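Local coordinates for carbohydrate-binding protein (Flavonifractor plautii, PDB 6N1B) that deacetylates N-acetylgalactosamine, the sugar that marks the blood group A antigen, and is captured here with the blood group B trisaccharide, at residues A[161-166]-A[191-196]; A[354-359]-A[390-395]; A[80-85]-A[108-113]. All coordinates share one frame; numbering follows the deposited sequence. Where two conformers were deposited one is given.

Contact 1: A[161-166]-A[191-196]; sequences WGVPVT and DFITAI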
loop_
_atom_site.group_PDB
_atom_site.type_symbol
_atom_site.label_atom_id
_atom_site.label_comp_id
_atom_site.label_asym_id
_atom_site.label_seq_id
_atom_site.Cartn_x
_atom_site.Cartn_y
_atom_site.Cartn_z
ATOM N N TRP A 161 -17.020 -2.242 8.084
ATOM C CA TRP A 161 -15.730 -1.706 8.445
ATOM C C TRP A 161 -15.932 -0.365 9.167
ATOM O O TRP A 161 -16.518 0.560 8.581
ATOM C CB TRP A 161 -14.934 -1.417 7.113
ATOM C CG TRP A 161 -14.629 -2.721 6.407
ATOM C CD1 TRP A 161 -15.481 -3.484 5.615
ATOM C CD2 TRP A 161 -13.362 -3.400 6.407
ATOM N NE1 TRP A 161 -14.815 -4.614 5.206
ATOM C CE2 TRP A 161 -13.504 -4.623 5.662
ATOM C CE3 TRP A 161 -12.113 -3.182 7.037
ATOM C CZ2 TRP A 161 -12.495 -5.588 5.575
ATOM C CZ3 TRP A 161 -11.135 -4.101 6.905
ATOM C CH2 TRP A 161 -11.308 -5.331 6.169
ATOM N N GLY A 162 -15.449 -0.297 10.419
ATOM C CA GLY A 162 -15.731 0.884 11.208
ATOM C C GLY A 162 -15.112 0.818 12.595
ATOM O O GLY A 162 -13.959 0.442 12.783
ATOM N N VAL A 163 -15.903 1.254 13.543
ATOM C CA VAL A 163 -15.452 1.392 14.924
ATOM C C VAL A 163 -16.038 0.272 15.786
ATOM O O VAL A 163 -17.284 0.160 15.858
ATOM C CB VAL A 163 -15.891 2.775 15.491
ATOM C CG1 VAL A 163 -15.378 2.941 16.942
ATOM C CG2 VAL A 163 -15.282 3.868 14.604
ATOM N N PRO A 164 -15.194 -0.560 16.361
ATOM C CA PRO A 164 -15.743 -1.693 17.190
ATOM C C PRO A 164 -16.704 -1.185 18.254
ATOM O O PRO A 164 -16.469 -0.166 18.925
ATOM C CB PRO A 164 -14.492 -2.321 17.801
ATOM C CG PRO A 164 -13.395 -2.042 16.757
ATOM C CD PRO A 164 -13.712 -0.592 16.323
ATOM N N VAL A 165 -17.719 -1.982 18.520
ATOM C CA VAL A 165 -18.652 -1.589 19.556
ATOM C C VAL A 165 -18.085 -1.722 20.963
ATOM O O VAL A 165 -18.670 -1.101 21.876
ATOM C CB VAL A 165 -19.982 -2.384 19.428
ATOM C CG1 VAL A 165 -20.684 -2.127 18.083
ATOM C CG2 VAL A 165 -19.811 -3.858 19.672
ATOM N N THR A 166 -16.942 -2.432 21.120
ATOM C CA THR A 166 -16.251 -2.487 22.398
ATOM C C THR A 166 -15.007 -1.597 22.444
ATOM O O THR A 166 -14.136 -1.730 23.289
ATOM C CB THR A 166 -15.866 -3.923 22.798
ATOM O OG1 THR A 166 -14.959 -4.472 21.822
ATOM C CG2 THR A 166 -17.078 -4.810 22.901
ATOM N N ASP A 191 -17.874 6.817 11.054
ATOM C CA ASP A 191 -17.364 5.770 11.943
ATOM C C ASP A 191 -15.967 5.300 11.608
ATOM O O ASP A 191 -15.730 4.192 11.073
ATOM C CB ASP A 191 -18.349 4.636 12.056
ATOM C CG ASP A 191 -19.631 5.022 12.753
ATOM O OD1 ASP A 191 -19.577 5.782 13.736
ATOM O OD2 ASP A 191 -20.682 4.537 12.360
ATOM N N PHE A 192 -14.989 6.159 11.911
ATOM C CA PHE A 192 -13.578 5.837 11.822
ATOM C C PHE A 192 -12.880 6.303 13.070
ATOM O O PHE A 192 -13.429 7.170 13.767
ATOM C CB PHE A 192 -12.940 6.412 10.502
ATOM C CG PHE A 192 -12.966 7.901 10.442
ATOM C CD1 PHE A 192 -12.010 8.673 11.148
ATOM C CD2 PHE A 192 -14.044 8.571 9.821
ATOM C CE1 PHE A 192 -12.053 10.015 11.095
ATOM C CE2 PHE A 192 -14.105 9.922 9.849
ATOM C CZ PHE A 192 -13.115 10.641 10.476
ATOM N N ILE A 193 -11.660 5.860 13.266
ATOM C CA ILE A 193 -10.746 6.326 14.308
ATOM C C ILE A 193 -9.679 7.180 13.666
ATOM O O ILE A 193 -9.100 6.763 12.679
ATOM C CB ILE A 193 -10.189 5.123 15.097
ATOM C CG1 ILE A 193 -11.259 4.344 15.844
ATOM C CG2 ILE A 193 -9.026 5.517 16.030
ATOM C CD1 ILE A 193 -10.874 3.001 16.387
ATOM N N THR A 194 -9.377 8.333 14.317
ATOM C CA THR A 194 -8.207 9.120 13.956
ATOM C C THR A 194 -7.018 8.530 14.702
ATOM O O THR A 194 -6.965 8.617 15.945
ATOM C CB THR A 194 -8.385 10.594 14.202
ATOM O OG1 THR A 194 -9.462 11.112 13.464
ATOM C CG2 THR A 194 -7.077 11.325 13.981
ATOM N N ALA A 195 -6.100 7.861 14.017
ATOM C CA ALA A 195 -4.883 7.282 14.605
ATOM C C ALA A 195 -3.856 8.348 14.848
ATOM O O ALA A 195 -3.191 8.309 15.902
ATOM C CB ALA A 195 -4.383 6.165 13.756
ATOM N N ILE A 196 -3.613 9.249 13.897
ATOM C CA ILE A 196 -2.585 10.297 13.966
ATOM C C ILE A 196 -3.129 11.496 13.291
ATOM O O ILE A 196 -3.767 11.369 12.228
ATOM C CB ILE A 196 -1.219 9.859 13.317
ATOM C CG1 ILE A 196 -0.805 8.453 13.750
ATOM C CG2 ILE A 196 -0.129 10.815 13.627
ATOM C CD1 ILE A 196 0.294 7.901 12.939
#
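Val163 and Asp191 illustrate how two chain segments can pack without a single hydrogen bond between them. One methyl of the valine, CG2, sits over the flat face of the Asp191–Phe192 peptide group, with Val163 CG2 3.4 Å from Asp191 C and 3.5 Å from Phe192 N. The same methyl also grazes the aspartate side chain, Val163 CG2 to Asp191 CB being 4.1 Å, and meets Ile193 at CG1, 4.2 Å away. This one branch can therefore reach three successive residues, because it stands anti to its own carbonyl carbon while CG1 takes the position trans to the amide nitrogen (chi1 -178°). Just before it, Gly162 brings its backbone against the carbonyl of Asp191: Gly162 CA lies 3.3 Å from Asp191 O, a CA-H...O contact with an angle of 128° at the hydrogen. The chain is almost fully stretched at this glycine.

A second shell of bonds holds both segments in place. Asp191 meets the valine through CB, while its OD2 accepts a hydrogen bond from Gly188 N, just upstream. The carbonyl of Trp161 is held by Arg153, while its indole NE1 bonds to Gly158 O. Phe192 points away from the contact and lies against Arg151, Arg153 and Trp136.

The segments run at 68° where they touch and share no backbone hydrogen bond. Gly162 bonds instead to Ile154 of strand 148-155, and Val163 bonds through its backbone to Ala186 in the small antiparallel ribbon of strands 163-164 and 185-186. Residues 193-198 form the outermost strand of a four-stranded propeller blade, next to strand 148-155, with a classic beta bulge where Ala195 and Ile196 face Val150.

Contact 2: A[354-359]-A[390-395]; sequences VWYSAL and GYAENS
Val354 and Ala392 are an antiparallel hydrogen-bonded pair, as are Tyr356 and Gly390 two residues further on. Val354 N donates to Ala392 O over 2.9 Å, and Ala392 N returns a straighter bond of 2.8 Å to Val354 O. At the glycine pair the two directions differ in quality. Gly390 N meets Tyr356 O at 2.8 Å in a nearly straight bond, whereas Tyr356 N approaches Gly390 O from well above its carbonyl plane. Between these rungs, Trp355 and Tyr391 make a non-hydrogen-bonded pair, closed by CA-H...O contacts to the flanking carbonyls. The strand axes depart markedly from antiparallel, at 135°, as expected of strongly twisted sheets.

Such twist belongs to the blades of a beta-propeller, and the fold is consistent with a five-bladed one. Strands 351-361 and 385-395 lie side by side in a blade whose innermost strand is 333-342 and whose outer edge is the short N-terminal strand 30-31.

On the sheet face bearing Trp355 and Tyr391, the two aromatic side chains run in the same direction. Tyr391 CG lies anti to the backbone N (chi1 -178°), which lays the ring alongside Trp355, and the tyrosine presents its edge to the face of the indole in a T-shaped (edge-to-face) pair. The planes meet at 60°, and Tyr391 CD1 comes 3.7 Å from Trp355 NE1, whose hydrogen goes to Gly94 O. Tyr391 OH donates to the anti lone pair of Glu393 OE1 at 2.6 Å and also bonds to Arg353 NE. On the reverse face, Tyr356 leans back across the glycine: its CE1 lies 3.6 Å from Tyr391 O, at the ring edge, and touches the Ala392 methyl. Its OH is hydrogen-bonded to Asp330 OD2.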
loop_
_atom_site.group_PDB
_atom_site.type_symbol
_atom_site.label_atom_id
_atom_site.label_comp_id
_atom_site.label_asym_id
_atom_site.label_seq_id
_atom_site.Cartn_x
_atom_site.Cartn_y
_atom_site.Cartn_z
ATOM N N VAL A 354 4.377 -10.024 -5.361
ATOM C CA VAL A 354 4.320 -8.570 -5.360
ATOM C C VAL A 354 3.130 -8.109 -6.118
ATOM O O VAL A 354 3.037 -8.327 -7.365
ATOM C CB VAL A 354 5.606 -7.914 -5.862
ATOM C CG1 VAL A 354 5.515 -6.403 -5.816
ATOM C CG2 VAL A 354 6.828 -8.478 -5.073
ATOM N N TRP A 355 2.191 -7.437 -5.506
ATOM C CA TRP A 355 1.029 -6.739 -6.160
ATOM C C TRP A 355 1.493 -5.344 -6.350
ATOM O O TRP A 355 1.677 -4.576 -5.393
ATOM C CB TRP A 355 -0.225 -6.885 -5.313
ATOM C CG TRP A 355 -0.744 -8.297 -5.223
ATOM C CD1 TRP A 355 -1.726 -8.800 -6.004
ATOM C CD2 TRP A 355 -0.322 -9.368 -4.341
ATOM N NE1 TRP A 355 -1.890 -10.134 -5.674
ATOM C CE2 TRP A 355 -1.084 -10.498 -4.642
ATOM C CE3 TRP A 355 0.618 -9.479 -3.290
ATOM C CZ2 TRP A 355 -0.893 -11.704 -4.001
ATOM C CZ3 TRP A 355 0.779 -10.640 -2.639
ATOM C CH2 TRP A 355 0.032 -11.763 -3.004
ATOM N N TYR A 356 1.803 -4.961 -7.622
ATOM C CA TYR A 356 2.348 -3.662 -7.926
ATOM C C TYR A 356 1.379 -2.777 -8.611
ATOM O O TYR A 356 0.694 -3.223 -9.549
ATOM C CB TYR A 356 3.681 -3.743 -8.696
ATOM C CG TYR A 356 3.651 -4.064 -10.182
ATOM C CD1 TYR A 356 3.646 -5.392 -10.621
ATOM C CD2 TYR A 356 3.746 -3.102 -11.084
ATOM C CE1 TYR A 356 3.733 -5.702 -12.002
ATOM C CE2 TYR A 356 3.875 -3.370 -12.431
ATOM C CZ TYR A 356 3.894 -4.628 -12.914
ATOM O OH TYR A 356 4.030 -4.951 -14.224
ATOM N N SER A 357 1.262 -1.531 -8.214
ATOM C CA SER A 357 0.523 -0.577 -9.008
ATOM C C SER A 357 1.440 0.176 -9.933
ATOM O O SER A 357 2.688 0.217 -9.701
ATOM C CB SER A 357 -0.363 0.298 -8.147
ATOM O OG SER A 357 0.370 1.203 -7.299
ATOM N N ALA A 358 0.882 0.700 -11.019
ATOM C CA ALA A 358 1.682 1.422 -12.011
ATOM C C ALA A 358 0.756 2.306 -12.826
ATOM O O ALA A 358 -0.457 2.274 -12.697
ATOM C CB ALA A 358 2.482 0.470 -12.873
ATOM N N LEU A 359 1.397 3.129 -13.660
ATOM C CA LEU A 359 0.670 4.054 -14.561
ATOM C C LEU A 359 1.269 3.946 -15.961
ATOM O O LEU A 359 2.461 3.739 -16.104
ATOM C CB LEU A 359 0.801 5.513 -14.086
ATOM C CG LEU A 359 0.085 5.896 -12.814
ATOM C CD1 LEU A 359 0.788 5.454 -11.548
ATOM C CD2 LEU A 359 -0.142 7.366 -12.792
ATOM N N GLY A 390 -1.207 -4.633 -10.994
ATOM C CA GLY A 390 -0.786 -5.922 -11.520
ATOM C C GLY A 390 0.022 -6.747 -10.533
ATOM O O GLY A 390 -0.094 -6.494 -9.330
ATOM N N TYR A 391 0.835 -7.681 -11.040
ATOM C CA TYR A 391 1.466 -8.637 -10.208
ATOM C C TYR A 391 2.771 -9.068 -10.790
ATOM O O TYR A 391 2.945 -9.196 -12.025
ATOM C CB TYR A 391 0.536 -9.868 -10.049
ATOM C CG TYR A 391 1.061 -10.970 -9.138
ATOM C CD1 TYR A 391 1.017 -10.875 -7.760
ATOM C CD2 TYR A 391 1.647 -12.101 -9.694
ATOM C CE1 TYR A 391 1.566 -11.847 -6.944
ATOM C CE2 TYR A 391 2.177 -13.121 -8.844
ATOM C CZ TYR A 391 2.089 -12.964 -7.470
ATOM O OH TYR A 391 2.643 -13.989 -6.658
ATOM N N ALA A 392 3.776 -9.322 -9.909
ATOM C CA ALA A 392 5.062 -9.871 -10.274
ATOM C C ALA A 392 5.530 -10.823 -9.191
ATOM O O ALA A 392 5.113 -10.714 -8.049
ATOM C CB ALA A 392 6.010 -8.708 -10.464
ATOM N N GLU A 393 6.476 -11.702 -9.554
ATOM C CA GLU A 393 6.861 -12.725 -8.606
ATOM C C GLU A 393 8.241 -13.235 -8.925
ATOM O O GLU A 393 8.634 -13.246 -10.137
ATOM C CB GLU A 393 5.886 -13.936 -8.755
ATOM C CG GLU A 393 6.006 -15.031 -7.660
ATOM C CD GLU A 393 5.020 -16.192 -8.002
ATOM O OE1 GLU A 393 3.791 -15.957 -7.811
ATOM O OE2 GLU A 393 5.545 -17.234 -8.409
ATOM N N ASN A 394 8.972 -13.754 -7.940
ATOM C CA ASN A 394 10.187 -14.526 -8.245
ATOM C C ASN A 394 10.524 -15.322 -6.967
ATOM O O ASN A 394 10.081 -14.943 -5.850
ATOM C CB ASN A 394 11.389 -13.613 -8.629
ATOM C CG ASN A 394 12.437 -14.308 -9.464
ATOM O OD1 ASN A 394 12.321 -15.548 -9.743
ATOM N ND2 ASN A 394 13.402 -13.551 -9.919
ATOM N N SER A 395 11.387 -16.314 -7.131
ATOM C CA SER A 395 12.109 -16.884 -6.021
ATOM C C SER A 395 12.866 -15.765 -5.284
ATOM O O SER A 395 13.480 -14.928 -5.961
ATOM C CB SER A 395 13.136 -17.924 -6.596
ATOM O OG SER A 395 14.282 -18.053 -5.947
#

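Contact 3: A[80-85]-A[108-113]; sequences ISIYEN and EPQPPS. With FUC (alpha-L-fucopyranose), chain B.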
loop_
_atom_site.group_PDB
_atom_site.type_symbol
_atom_site.label_atom_id
_atom_site.label_comp_id
_atom_site.label_asym_id
_atom_site.label_seq_id
_atom_site.Cartn_x
_atom_site.Cartn_y
_atom_site.Cartn_z
ATOM N N ILE A 80 -8.484 14.526 -10.719
ATOM C CA ILE A 80 -9.433 14.571 -9.603
ATOM C C ILE A 80 -9.180 13.448 -8.663
ATOM O O ILE A 80 -9.077 12.316 -9.108
ATOM C CB ILE A 80 -10.888 14.676 -10.079
ATOM C CG1 ILE A 80 -11.892 14.885 -8.949
ATOM C CG2 ILE A 80 -11.285 13.506 -10.960
ATOM C CD1 ILE A 80 -13.243 15.412 -9.404
ATOM N N SER A 81 -8.995 13.816 -7.364
ATOM C CA SER A 81 -8.660 12.823 -6.344
ATOM C C SER A 81 -9.839 12.364 -5.504
ATOM O O SER A 81 -9.696 11.601 -4.549
ATOM C CB SER A 81 -7.518 13.371 -5.462
ATOM O OG SER A 81 -6.345 13.500 -6.260
ATOM N N ILE A 82 -11.050 12.815 -5.868
ATOM C CA ILE A 82 -12.204 12.592 -5.081
ATOM C C ILE A 82 -12.699 11.188 -4.971
ATOM O O ILE A 82 -13.457 10.827 -4.094
ATOM C CB ILE A 82 -13.379 13.580 -5.447
ATOM C CG1 ILE A 82 -14.169 14.046 -4.182
ATOM C CG2 ILE A 82 -14.157 12.975 -6.598
ATOM C CD1 ILE A 82 -15.225 15.088 -4.366
ATOM N N TYR A 83 -12.240 10.339 -5.936
ATOM C CA TYR A 83 -12.618 8.908 -6.007
ATOM C C TYR A 83 -11.669 8.018 -5.265
ATOM O O TYR A 83 -11.933 6.787 -5.200
ATOM C CB TYR A 83 -12.696 8.429 -7.457
ATOM C CG TYR A 83 -13.598 9.283 -8.352
ATOM C CD1 TYR A 83 -14.814 9.711 -8.020
ATOM C CD2 TYR A 83 -13.154 9.667 -9.592
ATOM C CE1 TYR A 83 -15.643 10.493 -8.845
ATOM C CE2 TYR A 83 -13.910 10.444 -10.422
ATOM C CZ TYR A 83 -15.131 10.893 -10.033
ATOM O OH TYR A 83 -15.907 11.690 -10.844
ATOM N N GLU A 84 -10.632 8.578 -4.659
ATOM C CA GLU A 84 -9.496 7.831 -4.112
ATOM C C GLU A 84 -9.798 7.250 -2.717
ATOM O O GLU A 84 -9.027 7.505 -1.773
ATOM C CB GLU A 84 -8.260 8.718 -4.206
ATOM C CG GLU A 84 -6.929 7.999 -4.072
ATOM C CD GLU A 84 -5.783 8.832 -4.320
ATOM O OE1 GLU A 84 -5.919 10.077 -4.578
ATOM O OE2 GLU A 84 -4.635 8.308 -4.284
ATOM N N ASN A 85 -10.853 6.432 -2.647
ATOM C CA ASN A 85 -11.420 6.097 -1.344
ATOM C C ASN A 85 -11.232 4.662 -1.038
ATOM O O ASN A 85 -11.567 3.773 -1.868
ATOM C CB ASN A 85 -12.870 6.504 -1.320
ATOM C CG ASN A 85 -12.977 7.992 -1.721
ATOM O OD1 ASN A 85 -13.757 8.325 -2.703
ATOM N ND2 ASN A 85 -12.278 8.831 -1.063
ATOM N N GLU A 108 -14.850 3.849 3.041
ATOM C CA GLU A 108 -14.756 5.218 3.534
ATOM C C GLU A 108 -15.366 6.122 2.463
ATOM O O GLU A 108 -14.984 5.954 1.294
ATOM C CB GLU A 108 -13.323 5.583 3.836
ATOM C CG GLU A 108 -13.065 7.056 4.132
ATOM C CD GLU A 108 -13.761 7.596 5.409
ATOM O OE1 GLU A 108 -14.193 6.764 6.211
ATOM O OE2 GLU A 108 -13.775 8.856 5.512
ATOM N N PRO A 109 -16.320 6.988 2.819
ATOM C CA PRO A 109 -17.022 7.676 1.744
ATOM C C PRO A 109 -16.220 8.658 0.907
ATOM O O PRO A 109 -15.219 9.236 1.350
ATOM C CB PRO A 109 -18.179 8.419 2.498
ATOM C CG PRO A 109 -17.816 8.371 3.903
ATOM C CD PRO A 109 -16.868 7.251 4.144
ATOM N N GLN A 110 -16.751 8.927 -0.280
ATOM C CA GLN A 110 -16.278 10.010 -1.066
ATOM C C GLN A 110 -16.358 11.311 -0.270
ATOM O O GLN A 110 -17.411 11.660 0.293
ATOM C CB GLN A 110 -17.138 10.063 -2.354
ATOM C CG GLN A 110 -16.714 11.135 -3.298
ATOM C CD GLN A 110 -17.375 11.046 -4.658
ATOM O OE1 GLN A 110 -17.307 9.979 -5.276
ATOM N NE2 GLN A 110 -18.013 12.121 -5.077
ATOM N N PRO A 111 -15.290 12.124 -0.272
ATOM C CA PRO A 111 -15.360 13.426 0.403
ATOM C C PRO A 111 -16.402 14.340 -0.202
ATOM O O PRO A 111 -16.791 14.231 -1.399
ATOM C CB PRO A 111 -13.959 14.027 0.202
ATOM C CG PRO A 111 -13.070 12.837 0.116
ATOM C CD PRO A 111 -13.922 11.840 -0.681
ATOM N N PRO A 112 -16.814 15.379 0.535
ATOM C CA PRO A 112 -17.934 16.253 -0.014
ATOM C C PRO A 112 -17.486 17.257 -1.038
ATOM O O PRO A 112 -18.343 17.910 -1.598
ATOM C CB PRO A 112 -18.421 16.995 1.351
ATOM C CG PRO A 112 -17.241 17.007 2.212
ATOM C CD PRO A 112 -16.564 15.641 1.949
ATOM N N SER A 113 -16.193 17.466 -1.149
ATOM C CA SER A 113 -15.619 18.368 -2.113
ATOM C C SER A 113 -14.222 18.000 -2.475
ATOM O O SER A 113 -13.590 17.216 -1.754
ATOM C CB SER A 113 -15.699 19.862 -1.738
ATOM O OG SER A 113 -14.584 20.133 -0.870
HETATM C C1 FUC B . -3.369 15.357 -5.592
HETATM C C2 FUC B . -3.972 16.150 -4.420
HETATM C C3 FUC B . -4.404 17.552 -4.901
HETATM C C4 FUC B . -5.447 17.406 -5.993
HETATM C C5 FUC B . -4.837 16.624 -7.147
HETATM C C6 FUC B . -5.792 16.296 -8.333
HETATM O O2 FUC B . -2.954 16.329 -3.389
HETATM O O3 FUC B . -5.030 18.273 -3.806
HETATM O O4 FUC B . -6.584 16.736 -5.466
HETATM O O5 FUC B . -4.359 15.340 -6.636
#
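The type I beta turn Ser81-Glu84, part of the rim of the glycan pocket in this beta-propeller, packs through Ile82 onto the proline-rich loop 108-113. The tip of the isoleucine, CD1, lies 3.5 Å from Pro111 O and also meets the backbone of Ser113, while its CG1 touches the proline ring. Gln110 crosses the isoleucine at an angle, its CG 3.4 Å from Ile82 O. Beyond CG the glutamine stays extended, which carries OE1 to the edge of the Tyr83 ring, 3.7 Å from CD1. Tyr41 OH ties the two amides together, bonding both to Gln110 OE1 and to Asn85 OD1.

Asn85 reaches across to the second segment: its CB rests 3.4 Å from Glu108 O, a buried carbonyl oxygen with no polar partner in the model, and ND2 packs against Pro111 CD at 3.5 Å. Glu108 itself directs its carboxylate elsewhere, into a salt bridge with Arg153. At the opposite end of the turn the pocket begins. There, in one of two modelled conformers, Ser81 OG donates a 2.7 Å hydrogen bond to the ring oxygen O5 of the fucose; the fucose is also hydrogen-bonded to Asp141 OD1.

In the fold
Followed from the N terminus, the chain closes contact 3 first, linking the segments before and after strand 87-91 beside the sugar pocket. Contact 1 comes next and closes a loop of 24 residues that holds strand 185-186, joining it to the outer edge of the blade that begins with strand 116-126. Contact 2 closes last, between two strands of the final blade, which the N-terminal strand 30-31 completes. The three are in series, with none nested or crossed. Contacts 1 and 3 touch where Phe192 CD2 lies 4.0 Å from Glu108 OE1. Contact 2 is on the opposite side of the chain's centre from contact 1, their centres about 31 Å apart.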